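Local atomic coordinates of diacylglycerol kinase (Bacillus anthracis, PDB entry 3S40), a protein that probably phosphorylates diacylglycerol, transferring a phosphate from a nucleotide such as ATP to give phosphatidic acid. Residues A[179-190]-A[194-205]. Sequence-based numbering, arbitrary orientation.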
loop_
_atom_site.group_PDB
_atom_site.type_symbol
_atom_site.label_atom_id
_atom_site.label_comp_id
_atom_site.label_asym_id
_atom_site.label_seq_id
_atom_site.Cartn_x
_atom_site.Cartn_y
_atom_site.Cartn_z
ATOM N N GLU A 179 19.764 -14.809 -14.392
ATOM C CA GLU A 179 18.469 -14.197 -14.120
ATOM C C GLU A 179 17.723 -14.927 -13.004
ATOM O O GLU A 179 17.179 -14.292 -12.102
ATOM C CB GLU A 179 17.611 -14.172 -15.385
ATOM C CG GLU A 179 17.374 -15.551 -15.982
ATOM C CD GLU A 179 16.150 -15.599 -16.866
ATOM O OE1 GLU A 179 15.617 -14.518 -17.197
ATOM O OE2 GLU A 179 15.719 -16.716 -17.224
ATOM N N THR A 180 17.695 -16.257 -13.069
ATOM C CA THR A 180 16.976 -17.056 -12.081
ATOM C C THR A 180 17.817 -17.249 -10.828
ATOM O O THR A 180 19.044 -17.230 -10.888
ATOM C CB THR A 180 16.570 -18.436 -12.636
ATOM O OG1 THR A 180 17.645 -19.362 -12.459
ATOM C CG2 THR A 180 16.225 -18.341 -14.115
ATOM N N PHE A 181 17.148 -17.423 -9.691
ATOM C CA PHE A 181 17.827 -17.630 -8.415
ATOM C C PHE A 181 17.020 -18.578 -7.540
ATOM O O PHE A 181 15.788 -18.573 -7.589
ATOM C CB PHE A 181 18.031 -16.300 -7.691
ATOM C CG PHE A 181 16.750 -15.589 -7.376
ATOM C CD1 PHE A 181 16.016 -15.925 -6.248
ATOM C CD2 PHE A 181 16.270 -14.595 -8.215
ATOM C CE1 PHE A 181 14.823 -15.275 -5.958
ATOM C CE2 PHE A 181 15.079 -13.938 -7.932
ATOM C CZ PHE A 181 14.353 -14.280 -6.803
ATOM N N PRO A 182 17.712 -19.398 -6.736
ATOM C CA PRO A 182 17.055 -20.362 -5.853
ATOM C C PRO A 182 16.470 -19.695 -4.610
ATOM O O PRO A 182 17.033 -18.739 -4.070
ATOM C CB PRO A 182 18.196 -21.298 -5.456
ATOM C CG PRO A 182 19.401 -20.434 -5.494
ATOM C CD PRO A 182 19.180 -19.456 -6.619
ATOM N N VAL A 183 15.338 -20.223 -4.160
ATOM C CA VAL A 183 14.627 -19.663 -3.033
ATOM C C VAL A 183 14.031 -20.799 -2.225
ATOM O O VAL A 183 13.695 -21.865 -2.758
ATOM C CB VAL A 183 13.493 -18.699 -3.491
ATOM C CG1 VAL A 183 12.287 -19.489 -4.025
ATOM C CG2 VAL A 183 13.063 -17.787 -2.352
ATOM N N LYS A 184 13.927 -20.563 -0.928
ATOM C CA LYS A 184 13.311 -21.500 -0.012
ATOM C C LYS A 184 12.291 -20.693 0.778
ATOM O O LYS A 184 12.636 -19.659 1.365
ATOM C CB LYS A 184 14.373 -22.071 0.924
ATOM C CG LYS A 184 14.030 -23.409 1.541
ATOM C CD LYS A 184 15.257 -24.035 2.201
ATOM C CE LYS A 184 16.542 -23.757 1.409
ATOM N NZ LYS A 184 16.470 -24.172 -0.022
ATOM N N ILE A 185 11.037 -21.135 0.776
ATOM C CA ILE A 185 9.990 -20.389 1.475
ATOM C C ILE A 185 9.278 -21.278 2.469
ATOM O O ILE A 185 8.756 -22.327 2.101
ATOM C CB ILE A 185 8.939 -19.789 0.495
ATOM C CG1 ILE A 185 9.615 -18.893 -0.554
ATOM C CG2 ILE A 185 7.877 -19.005 1.257
ATOM C CD1 ILE A 185 8.679 -18.362 -1.637
ATOM N N THR A 186 9.275 -20.864 3.731
ATOM C CA THR A 186 8.460 -21.514 4.758
ATOM C C THR A 186 7.267 -20.623 5.071
ATOM O O THR A 186 7.417 -19.418 5.295
ATOM C CB THR A 186 9.245 -21.734 6.067
ATOM O OG1 THR A 186 9.564 -20.463 6.660
ATOM C CG2 THR A 186 10.525 -22.506 5.803
ATOM N N TYR A 187 6.079 -21.207 5.096
ATOM C CA TYR A 187 4.896 -20.403 5.327
ATOM C C TYR A 187 3.881 -21.188 6.125
ATOM O O TYR A 187 3.303 -22.155 5.633
ATOM C CB TYR A 187 4.300 -19.947 3.998
ATOM C CG TYR A 187 3.955 -21.091 3.087
ATOM C CD1 TYR A 187 2.653 -21.582 3.017
ATOM C CD2 TYR A 187 4.932 -21.708 2.319
ATOM C CE1 TYR A 187 2.334 -22.650 2.193
ATOM C CE2 TYR A 187 4.623 -22.774 1.488
ATOM C CZ TYR A 187 3.325 -23.239 1.427
ATOM O OH TYR A 187 3.017 -24.299 0.602
ATOM N N ASP A 188 3.672 -20.769 7.365
ATOM C CA ASP A 188 2.791 -21.487 8.278
ATOM C C ASP A 188 3.133 -22.986 8.304
ATOM O O ASP A 188 2.266 -23.844 8.104
ATOM C CB ASP A 188 1.321 -21.260 7.905
ATOM C CG ASP A 188 0.973 -19.780 7.749
ATOM O OD1 ASP A 188 1.661 -18.925 8.339
ATOM O OD2 ASP A 188 0.003 -19.475 7.029
ATOM N N GLY A 189 4.405 -23.293 8.531
ATOM C CA GLY A 189 4.811 -24.666 8.761
ATOM C C GLY A 189 5.169 -25.476 7.530
ATOM O O GLY A 189 5.867 -26.481 7.637
ATOM N N GLN A 190 4.689 -25.059 6.364
ATOM C CA GLN A 190 5.025 -25.756 5.128
ATOM C C GLN A 190 6.204 -25.078 4.452
ATOM O O GLN A 190 6.666 -24.029 4.906
ATOM C CB GLN A 190 3.829 -25.780 4.190
ATOM C CG GLN A 190 2.529 -26.081 4.898
ATOM C CD GLN A 190 1.600 -26.905 4.048
ATOM O OE1 GLN A 190 0.503 -26.465 3.710
ATOM N NE2 GLN A 190 2.034 -28.114 3.694
ATOM N N ASP A 194 12.545 -23.840 -4.868
ATOM C CA ASP A 194 12.597 -23.848 -6.323
ATOM C C ASP A 194 13.486 -22.757 -6.902
ATOM O O ASP A 194 14.127 -21.996 -6.177
ATOM C CB ASP A 194 11.186 -23.737 -6.912
ATOM C CG ASP A 194 10.944 -24.732 -8.031
ATOM O OD1 ASP A 194 11.234 -25.934 -7.832
ATOM O OD2 ASP A 194 10.472 -24.312 -9.109
ATOM N N GLU A 195 13.518 -22.710 -8.227
ATOM C CA GLU A 195 14.265 -21.709 -8.965
ATOM C C GLU A 195 13.266 -20.671 -9.447
ATOM O O GLU A 195 12.366 -20.983 -10.233
ATOM C CB GLU A 195 14.955 -22.360 -10.167
ATOM C CG GLU A 195 16.072 -21.543 -10.802
ATOM C CD GLU A 195 17.367 -21.609 -10.010
ATOM O OE1 GLU A 195 17.349 -22.133 -8.875
ATOM O OE2 GLU A 195 18.404 -21.139 -10.526
ATOM N N ALA A 196 13.425 -19.440 -8.972
ATOM C CA ALA A 196 12.484 -18.368 -9.279
ATOM C C ALA A 196 13.168 -17.195 -9.946
ATOM O O ALA A 196 14.328 -16.906 -9.673
ATOM C CB ALA A 196 11.791 -17.890 -8.005
ATOM N N VAL A 197 12.432 -16.511 -10.809
ATOM C CA VAL A 197 12.909 -15.259 -11.376
ATOM C C VAL A 197 12.382 -14.077 -10.550
ATOM O O VAL A 197 13.011 -13.018 -10.483
ATOM C CB VAL A 197 12.510 -15.116 -12.865
ATOM C CG1 VAL A 197 11.122 -15.692 -13.121
ATOM C CG2 VAL A 197 12.578 -13.663 -13.294
ATOM N N LEU A 198 11.233 -14.277 -9.905
ATOM C CA LEU A 198 10.594 -13.219 -9.126
ATOM C C LEU A 198 9.848 -13.772 -7.908
ATOM O O LEU A 198 9.134 -14.768 -8.001
ATOM C CB LEU A 198 9.631 -12.428 -10.014
ATOM C CG LEU A 198 8.725 -11.411 -9.319
ATOM C CD1 LEU A 198 9.480 -10.120 -9.026
ATOM C CD2 LEU A 198 7.506 -11.127 -10.165
ATOM N N VAL A 199 10.023 -13.132 -6.760
ATOM C CA VAL A 199 9.271 -13.514 -5.572
ATOM C C VAL A 199 8.569 -12.309 -4.982
ATOM O O VAL A 199 9.182 -11.269 -4.752
ATOM C CB VAL A 199 10.166 -14.124 -4.498
ATOM C CG1 VAL A 199 9.332 -14.516 -3.286
ATOM C CG2 VAL A 199 10.918 -15.336 -5.063
HETATM N N MSE A 200 7.277 -12.449 -4.731
HETATM C CA MSE A 200 6.549 -11.357 -4.125
HETATM C C MSE A 200 5.525 -11.726 -3.082
HETATM O O MSE A 200 4.910 -12.796 -3.126
HETATM C CB MSE A 200 5.930 -10.489 -5.182
HETATM C CG MSE A 200 6.923 -9.479 -5.628
HETATM SE SE MSE A 200 6.130 -8.411 -6.928
HETATM C CE MSE A 200 4.467 -7.937 -5.948
ATOM N N VAL A 201 5.370 -10.797 -2.145
ATOM C CA VAL A 201 4.444 -10.909 -1.046
ATOM C C VAL A 201 3.542 -9.693 -1.108
ATOM O O VAL A 201 3.994 -8.573 -0.928
ATOM C CB VAL A 201 5.196 -10.936 0.292
ATOM C CG1 VAL A 201 4.239 -11.249 1.430
ATOM C CG2 VAL A 201 6.291 -11.972 0.228
ATOM N N GLY A 202 2.265 -9.919 -1.386
ATOM C CA GLY A 202 1.342 -8.831 -1.649
ATOM C C GLY A 202 0.295 -8.611 -0.579
ATOM O O GLY A 202 -0.186 -9.552 0.053
ATOM N N ASN A 203 -0.069 -7.350 -0.394
ATOM C CA ASN A 203 -1.106 -6.969 0.544
ATOM C C ASN A 203 -2.102 -6.052 -0.130
ATOM O O ASN A 203 -3.296 -6.168 0.085
ATOM C CB ASN A 203 -0.517 -6.248 1.756
ATOM C CG ASN A 203 -1.556 -6.009 2.843
ATOM O OD1 ASN A 203 -2.267 -6.925 3.252
ATOM N ND2 ASN A 203 -1.661 -4.767 3.295
ATOM N N GLY A 204 -1.592 -5.131 -0.939
ATOM C CA GLY A 204 -2.425 -4.202 -1.675
ATOM C C GLY A 204 -2.978 -4.796 -2.958
ATOM O O GLY A 204 -2.430 -5.745 -3.516
ATOM N N GLU A 205 -4.065 -4.209 -3.440
ATOM C CA GLU A 205 -4.835 -4.795 -4.529
ATOM C C GLU A 205 -4.492 -4.142 -5.867
ATOM O O GLU A 205 -5.021 -4.517 -6.900
ATOM C CB GLU A 205 -6.333 -4.740 -4.163
ATOM C CG GLU A 205 -6.568 -5.350 -2.751
ATOM C CD GLU A 205 -8.014 -5.263 -2.236
ATOM O OE1 GLU A 205 -8.228 -5.369 -1.002
ATOM O OE2 GLU A 205 -8.935 -5.091 -3.054
#
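Phe181 and Ala196 form an antiparallel hydrogen-bonded pair in a beta hairpin. Phe181 N donates to Ala196 O, and Ala196 N to Phe181 O, each at 2.9 Å. Val183 and Asp194 make the next such pair, and a type I' turn, Tyr187 to Gln190, reverses the chain.

The Phe181 side chain leaves the strand on the face shared with Val183 and Ala196. From CB, chi1 of 61° tucks CG in between N and C of its own backbone. This turns one ring face to Ala196 O, which stands 3.3 Å off the ring plane, nearer rim than centre. CG and CD1 lie against this oxygen, and Phe181 CD2 is 3.4 Å from Ala196 O. Phe181 CE2 comes equally near Val197 O, at 3.4 Å. Phe181 CE1 and the tip, CZ, reach Val199 CG2, both at 4.0 Å. Val183 and Ile185 continue this apolar row onto Val199.

On the other face, Glu195 bends at chi2 (78°) and runs alongside Pro182 and across Thr180. Glu195 OE2 accepts a 2.7 Å hydrogen bond from Thr180 OG1, on the anti side of the carboxylate.

The chain turns a corner at Val197, which with Leu198 faces one residue of strand 224-230, a classic beta bulge. Strand 190-196 edges one sheet beside 181-187; 198-202 enters a second, between 224-230 and 141-144. Apolar side chains pack between these two sheets of the beta-sandwich-like domain.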